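Local atomic coordinates of ArsC family reductase (PDB entry 1RW1), a protein that belongs to the ArsC family of thioredoxin-fold proteins and probably acts as a glutathione-dependent thiol reductase. Residues A[37-51]-A[73-86]. Sequence-based numbering, arbitrary orientation.
Sequences IDREHLRRWCAEHGW and LDEAKAIELMLAQP
Ile-79 enters helix 39-49 as a knob into a hole formed by Arg-39, Leu-42, Arg-43 and Cys-46, a compact example of helix packing within the helical part of an ArsC-family, thioredoxin-fold protein. The two helical segments run obliquely antiparallel, 136° between their directions, and their axes come within 9.8 Å. Ile-79 touches with CG2 on Leu-42 CB, while its longer arm sets CG1 3.9 Å from Cys-46 SG and CD1 against Arg-43 CG. On the buried side, Leu-42 CD1 reaches the backbone N of Leu-83 at 3.6 Å, while the selenomethionine Met-82, bent at its last torsion (chi3 -76°), brings CE to 3.7 Å from Cys-46 SG; Val-54 of helix 51-54 touches both Cys-46 and Met-82.

Toward the surface, apolar packing gives way to a side-on salt bridge. Arg-39 NE donates to Glu-80 OE2 over 2.8 Å and NH2 to OE1 over 2.9 Å, both nearly straight and both received on syn lone pairs, so two bonds hold the guanidinium and carboxylate almost coplanar. Leu-83 CD2 sits over the centre of one face of the Arg-39 guanidinium, 3.3 Å above its plane.

Beyond the C-terminal end of helix 39-49, Gly-50 turns the chain with positive phi and Trp-51 meets the start of helix 75-84. With CG between its own N and carbonyl carbon (chi1 66°), the indole lies along the Leu-73 to Glu-75 backbone, and its CB touches Ala-78 CB.

Further out, each helix begins with a capping aspartate: Asp-74 OD1 accepts from Lys-77 N, and Asp-38 OD1 from His-41 N. The imidazole of His-41 also bonds Tyr-5 through NE2, tying this helix to the sheet, while its ND1 reaches the same Asp-38 OD1 from the opposite face of the carboxylate, at 2.9 Å.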
loop_
_atom_site.group_PDB
_atom_site.type_symbol
_atom_site.label_atom_id
_atom_site.label_comp_id
_atom_site.label_asym_id
_atom_site.label_seq_id
_atom_site.Cartn_x
_atom_site.Cartn_y
_atom_site.Cartn_z
ATOM N N ILE A 37 1.578 6.909 -8.539
ATOM C CA ILE A 37 1.894 7.265 -7.141
ATOM C C ILE A 37 3.138 8.152 -7.192
ATOM O O ILE A 37 3.846 8.178 -8.194
ATOM C CB ILE A 37 2.141 6.004 -6.293
ATOM C CG1 ILE A 37 2.069 6.269 -4.778
ATOM C CG2 ILE A 37 3.501 5.380 -6.646
ATOM C CD1 ILE A 37 0.807 6.962 -4.275
ATOM N N ASP A 38 3.412 8.854 -6.098
ATOM C CA ASP A 38 4.560 9.738 -6.050
ATOM C C ASP A 38 5.414 9.482 -4.809
ATOM O O ASP A 38 5.031 8.757 -3.883
ATOM C CB ASP A 38 4.120 11.205 -6.127
ATOM C CG ASP A 38 3.393 11.658 -4.881
ATOM O OD1 ASP A 38 3.219 10.905 -3.920
ATOM O OD2 ASP A 38 3.090 12.835 -4.712
ATOM N N ARG A 39 6.581 10.103 -4.783
ATOM C CA ARG A 39 7.530 9.895 -3.707
ATOM C C ARG A 39 7.022 10.444 -2.395
ATOM O O ARG A 39 7.379 9.927 -1.342
ATOM C CB ARG A 39 8.851 10.558 -3.989
ATOM C CG ARG A 39 9.709 9.878 -4.901
ATOM C CD ARG A 39 11.110 10.470 -4.834
ATOM N NE ARG A 39 11.903 9.959 -5.921
ATOM C CZ ARG A 39 11.954 10.511 -7.107
ATOM N NH1 ARG A 39 11.281 11.625 -7.368
ATOM N NH2 ARG A 39 12.671 9.926 -8.042
ATOM N N GLU A 40 6.230 11.510 -2.423
ATOM C CA GLU A 40 5.762 12.092 -1.194
ATOM C C GLU A 40 4.951 11.079 -0.385
ATOM O O GLU A 40 5.144 10.928 0.828
ATOM C CB GLU A 40 4.989 13.388 -1.482
ATOM C CG GLU A 40 4.639 14.165 -0.231
ATOM C CD GLU A 40 3.373 13.690 0.446
ATOM O OE1 GLU A 40 2.563 12.999 -0.183
ATOM O OE2 GLU A 40 3.182 14.000 1.632
ATOM N N HIS A 41 4.068 10.340 -1.046
ATOM C CA HIS A 41 3.305 9.300 -0.375
ATOM C C HIS A 41 4.215 8.214 0.150
ATOM O O HIS A 41 4.107 7.784 1.292
ATOM C CB HIS A 41 2.316 8.664 -1.359
ATOM C CG HIS A 41 1.049 9.397 -1.450
ATOM N ND1 HIS A 41 0.817 10.424 -2.326
ATOM C CD2 HIS A 41 -0.081 9.230 -0.725
ATOM C CE1 HIS A 41 -0.449 10.811 -2.168
ATOM N NE2 HIS A 41 -0.992 10.135 -1.171
ATOM N N LEU A 42 5.092 7.711 -0.714
ATOM C CA LEU A 42 5.945 6.601 -0.337
ATOM C C LEU A 42 6.843 6.938 0.841
ATOM O O LEU A 42 7.059 6.097 1.731
ATOM C CB LEU A 42 6.774 6.125 -1.513
ATOM C CG LEU A 42 5.954 5.565 -2.680
ATOM C CD1 LEU A 42 6.829 5.399 -3.889
ATOM C CD2 LEU A 42 5.317 4.242 -2.299
ATOM N N ARG A 43 7.380 8.149 0.874
ATOM C CA ARG A 43 8.208 8.570 2.003
ATOM C C ARG A 43 7.428 8.579 3.303
ATOM O O ARG A 43 7.952 8.171 4.340
ATOM C CB ARG A 43 8.771 9.965 1.751
ATOM C CG ARG A 43 9.874 10.000 0.754
ATOM C CD ARG A 43 10.222 11.396 0.300
ATOM N NE ARG A 43 11.453 11.345 -0.482
ATOM C CZ ARG A 43 11.791 12.214 -1.427
ATOM N NH1 ARG A 43 10.984 13.222 -1.730
ATOM N NH2 ARG A 43 12.943 12.070 -2.074
ATOM N N ARG A 44 6.199 9.087 3.272
ATOM C CA ARG A 44 5.376 9.121 4.471
ATOM C C ARG A 44 5.038 7.711 4.963
ATOM O O ARG A 44 5.108 7.426 6.164
ATOM C CB ARG A 44 4.095 9.895 4.192
ATOM C CG ARG A 44 4.140 11.357 4.450
ATOM C CD ARG A 44 2.749 11.926 4.523
ATOM N NE ARG A 44 2.081 11.889 3.230
ATOM C CZ ARG A 44 1.055 11.100 2.932
ATOM N NH1 ARG A 44 0.547 10.270 3.834
ATOM N NH2 ARG A 44 0.546 11.139 1.723
ATOM N N TRP A 45 4.652 6.830 4.042
ATOM C CA TRP A 45 4.273 5.487 4.450
ATOM C C TRP A 45 5.472 4.743 5.025
ATOM O O TRP A 45 5.367 4.049 6.041
ATOM C CB TRP A 45 3.703 4.732 3.257
ATOM C CG TRP A 45 2.457 5.322 2.679
ATOM C CD1 TRP A 45 1.603 6.219 3.252
ATOM C CD2 TRP A 45 1.939 5.049 1.378
ATOM N NE1 TRP A 45 0.569 6.501 2.384
ATOM C CE2 TRP A 45 0.750 5.783 1.229
ATOM C CE3 TRP A 45 2.347 4.209 0.330
ATOM C CZ2 TRP A 45 -0.014 5.720 0.063
ATOM C CZ3 TRP A 45 1.592 4.150 -0.811
ATOM C CH2 TRP A 45 0.418 4.895 -0.938
ATOM N N CYS A 46 6.623 4.882 4.376
ATOM C CA CYS A 46 7.817 4.211 4.879
ATOM C C CYS A 46 8.270 4.789 6.226
ATOM O O CYS A 46 8.748 4.049 7.076
ATOM C CB CYS A 46 8.969 4.301 3.882
ATOM S SG CYS A 46 8.770 3.260 2.416
ATOM N N ALA A 47 8.117 6.091 6.428
ATOM C CA ALA A 47 8.471 6.683 7.709
ATOM C C ALA A 47 7.657 6.077 8.843
ATOM O O ALA A 47 8.164 5.895 9.955
ATOM C CB ALA A 47 8.259 8.187 7.645
ATOM N N GLU A 48 6.388 5.794 8.581
ATOM C CA GLU A 48 5.475 5.321 9.594
ATOM C C GLU A 48 5.567 3.816 9.834
ATOM O O GLU A 48 5.331 3.366 10.954
ATOM C CB GLU A 48 4.048 5.704 9.187
ATOM C CG GLU A 48 2.966 5.252 10.155
ATOM C CD GLU A 48 1.573 5.566 9.684
ATOM O OE1 GLU A 48 1.440 6.116 8.567
ATOM O OE2 GLU A 48 0.625 5.249 10.414
ATOM N N HIS A 49 5.889 3.046 8.793
ATOM C CA HIS A 49 5.758 1.594 8.831
ATOM C C HIS A 49 7.016 0.814 8.530
ATOM O O HIS A 49 7.104 -0.362 8.875
ATOM C CB HIS A 49 4.698 1.120 7.830
ATOM C CG HIS A 49 3.324 1.545 8.183
ATOM N ND1 HIS A 49 2.570 0.906 9.138
ATOM C CD2 HIS A 49 2.558 2.531 7.675
ATOM C CE1 HIS A 49 1.399 1.512 9.223
ATOM N NE2 HIS A 49 1.363 2.492 8.339
ATOM N N GLY A 50 7.990 1.450 7.887
ATOM C CA GLY A 50 9.217 0.787 7.475
ATOM C C GLY A 50 9.100 0.287 6.051
ATOM O O GLY A 50 8.067 -0.246 5.624
ATOM N N TRP A 51 10.179 0.441 5.291
ATOM C CA TRP A 51 10.146 0.049 3.896
ATOM C C TRP A 51 9.888 -1.438 3.739
ATOM O O TRP A 51 9.311 -1.835 2.726
ATOM C CB TRP A 51 11.413 0.471 3.138
ATOM C CG TRP A 51 12.692 -0.209 3.564
ATOM C CD1 TRP A 51 13.624 0.277 4.440
ATOM C CD2 TRP A 51 13.199 -1.467 3.112
ATOM N NE1 TRP A 51 14.670 -0.601 4.562
ATOM C CE2 TRP A 51 14.430 -1.685 3.763
ATOM C CE3 TRP A 51 12.746 -2.433 2.213
ATOM C CZ2 TRP A 51 15.192 -2.827 3.556
ATOM C CZ3 TRP A 51 13.512 -3.571 2.007
ATOM C CH2 TRP A 51 14.719 -3.754 2.675
ATOM N N LEU A 73 19.284 -3.002 0.186
ATOM C CA LEU A 73 18.167 -2.093 0.242
ATOM C C LEU A 73 18.095 -1.324 1.555
ATOM O O LEU A 73 18.477 -1.789 2.631
ATOM C CB LEU A 73 16.872 -2.861 0.031
ATOM C CG LEU A 73 16.674 -3.446 -1.374
ATOM C CD1 LEU A 73 15.384 -4.253 -1.466
ATOM C CD2 LEU A 73 16.706 -2.362 -2.448
ATOM N N ASP A 74 17.574 -0.117 1.431
ATOM C CA ASP A 74 17.273 0.774 2.527
ATOM C C ASP A 74 16.047 1.573 2.098
ATOM O O ASP A 74 15.463 1.311 1.032
ATOM C CB ASP A 74 18.456 1.688 2.850
ATOM C CG ASP A 74 18.969 2.455 1.636
ATOM O OD1 ASP A 74 18.171 2.766 0.713
ATOM O OD2 ASP A 74 20.169 2.823 1.566
ATOM N N GLU A 75 15.613 2.506 2.934
ATOM C CA GLU A 75 14.391 3.232 2.618
ATOM C C GLU A 75 14.483 3.950 1.264
ATOM O O GLU A 75 13.558 3.869 0.443
ATOM C CB GLU A 75 14.033 4.210 3.715
ATOM C CG GLU A 75 12.732 4.947 3.460
ATOM C CD GLU A 75 12.346 5.817 4.613
ATOM O OE1 GLU A 75 11.689 5.323 5.560
ATOM O OE2 GLU A 75 12.731 7.003 4.572
ATOM N N ALA A 76 15.575 4.661 1.032
ATOM C CA ALA A 76 15.676 5.452 -0.188
ATOM C C ALA A 76 15.569 4.568 -1.425
ATOM O O ALA A 76 14.867 4.892 -2.403
ATOM C CB ALA A 76 16.964 6.246 -0.208
ATOM N N LYS A 77 16.287 3.456 -1.406
ATOM C CA LYS A 77 16.294 2.572 -2.552
ATOM C C LYS A 77 14.934 1.902 -2.774
ATOM O O LYS A 77 14.476 1.753 -3.913
ATOM C CB LYS A 77 17.392 1.515 -2.407
ATOM C CG LYS A 77 18.803 2.069 -2.457
ATOM C CD LYS A 77 19.828 0.975 -2.234
ATOM C CE LYS A 77 21.261 1.491 -2.313
ATOM N NZ LYS A 77 22.248 0.424 -1.982
ATOM N N ALA A 78 14.293 1.493 -1.693
ATOM C CA ALA A 78 12.980 0.872 -1.781
ATOM C C ALA A 78 11.964 1.837 -2.381
ATOM O O ALA A 78 11.117 1.447 -3.191
ATOM C CB ALA A 78 12.529 0.405 -0.393
ATOM N N ILE A 79 12.031 3.097 -1.975
ATOM C CA ILE A 79 11.113 4.087 -2.501
ATOM C C ILE A 79 11.289 4.229 -4.015
ATOM O O ILE A 79 10.302 4.304 -4.758
ATOM C CB ILE A 79 11.295 5.426 -1.747
ATOM C CG1 ILE A 79 10.718 5.311 -0.335
ATOM C CG2 ILE A 79 10.655 6.573 -2.528
ATOM C CD1 ILE A 79 11.054 6.482 0.560
ATOM N N GLU A 80 12.526 4.253 -4.503
ATOM C CA GLU A 80 12.713 4.355 -5.946
ATOM C C GLU A 80 12.119 3.172 -6.689
ATOM O O GLU A 80 11.561 3.345 -7.771
ATOM C CB GLU A 80 14.193 4.533 -6.317
ATOM C CG GLU A 80 14.784 5.845 -5.805
ATOM C CD GLU A 80 13.966 7.063 -6.218
ATOM O OE1 GLU A 80 13.829 7.322 -7.422
ATOM O OE2 GLU A 80 13.419 7.739 -5.332
ATOM N N LEU A 81 12.242 1.977 -6.138
ATOM C CA LEU A 81 11.672 0.792 -6.785
ATOM C C LEU A 81 10.148 0.902 -6.880
ATOM O O LEU A 81 9.550 0.626 -7.923
ATOM C CB LEU A 81 12.043 -0.472 -6.020
ATOM C CG LEU A 81 13.510 -0.876 -6.013
ATOM C CD1 LEU A 81 13.702 -2.112 -5.136
ATOM C CD2 LEU A 81 14.031 -1.129 -7.412
HETATM N N MSE A 82 9.520 1.276 -5.774
HETATM C CA MSE A 82 8.056 1.389 -5.736
HETATM C C MSE A 82 7.511 2.522 -6.584
HETATM O O MSE A 82 6.408 2.420 -7.123
HETATM C CB MSE A 82 7.589 1.541 -4.291
HETATM C CG MSE A 82 7.825 0.287 -3.481
HETATM SE SE MSE A 82 7.093 0.372 -1.644
HETATM C CE MSE A 82 8.459 1.534 -0.853
ATOM N N LEU A 83 8.283 3.596 -6.696
ATOM C CA LEU A 83 7.870 4.754 -7.465
ATOM C C LEU A 83 7.709 4.359 -8.926
ATOM O O LEU A 83 6.726 4.740 -9.574
ATOM C CB LEU A 83 8.922 5.857 -7.317
ATOM C CG LEU A 83 8.654 7.142 -8.085
ATOM C CD1 LEU A 83 7.366 7.803 -7.646
ATOM C CD2 LEU A 83 9.813 8.049 -7.924
ATOM N N ALA A 84 8.684 3.627 -9.462
ATOM C CA ALA A 84 8.620 3.249 -10.866
ATOM C C ALA A 84 7.628 2.123 -11.111
ATOM O O ALA A 84 7.056 2.042 -12.202
ATOM C CB ALA A 84 9.975 2.832 -11.359
ATOM N N GLN A 85 7.446 1.260 -10.112
ATOM C CA GLN A 85 6.609 0.054 -10.252
ATOM C C GLN A 85 5.677 -0.074 -9.051
ATOM O O GLN A 85 5.929 -0.869 -8.142
ATOM C CB GLN A 85 7.467 -1.199 -10.401
ATOM C CG GLN A 85 8.180 -1.264 -11.738
ATOM C CD GLN A 85 9.001 -2.514 -11.837
ATOM O OE1 GLN A 85 8.469 -3.587 -12.231
ATOM N NE2 GLN A 85 10.242 -2.445 -11.449
ATOM N N PRO A 86 4.563 0.660 -9.060
ATOM C CA PRO A 86 3.612 0.585 -7.952
ATOM C C PRO A 86 3.034 -0.784 -7.657
ATOM O O PRO A 86 2.498 -0.970 -6.564
ATOM C CB PRO A 86 2.520 1.569 -8.368
ATOM C CG PRO A 86 3.227 2.547 -9.246
ATOM C CD PRO A 86 4.228 1.753 -10.001
#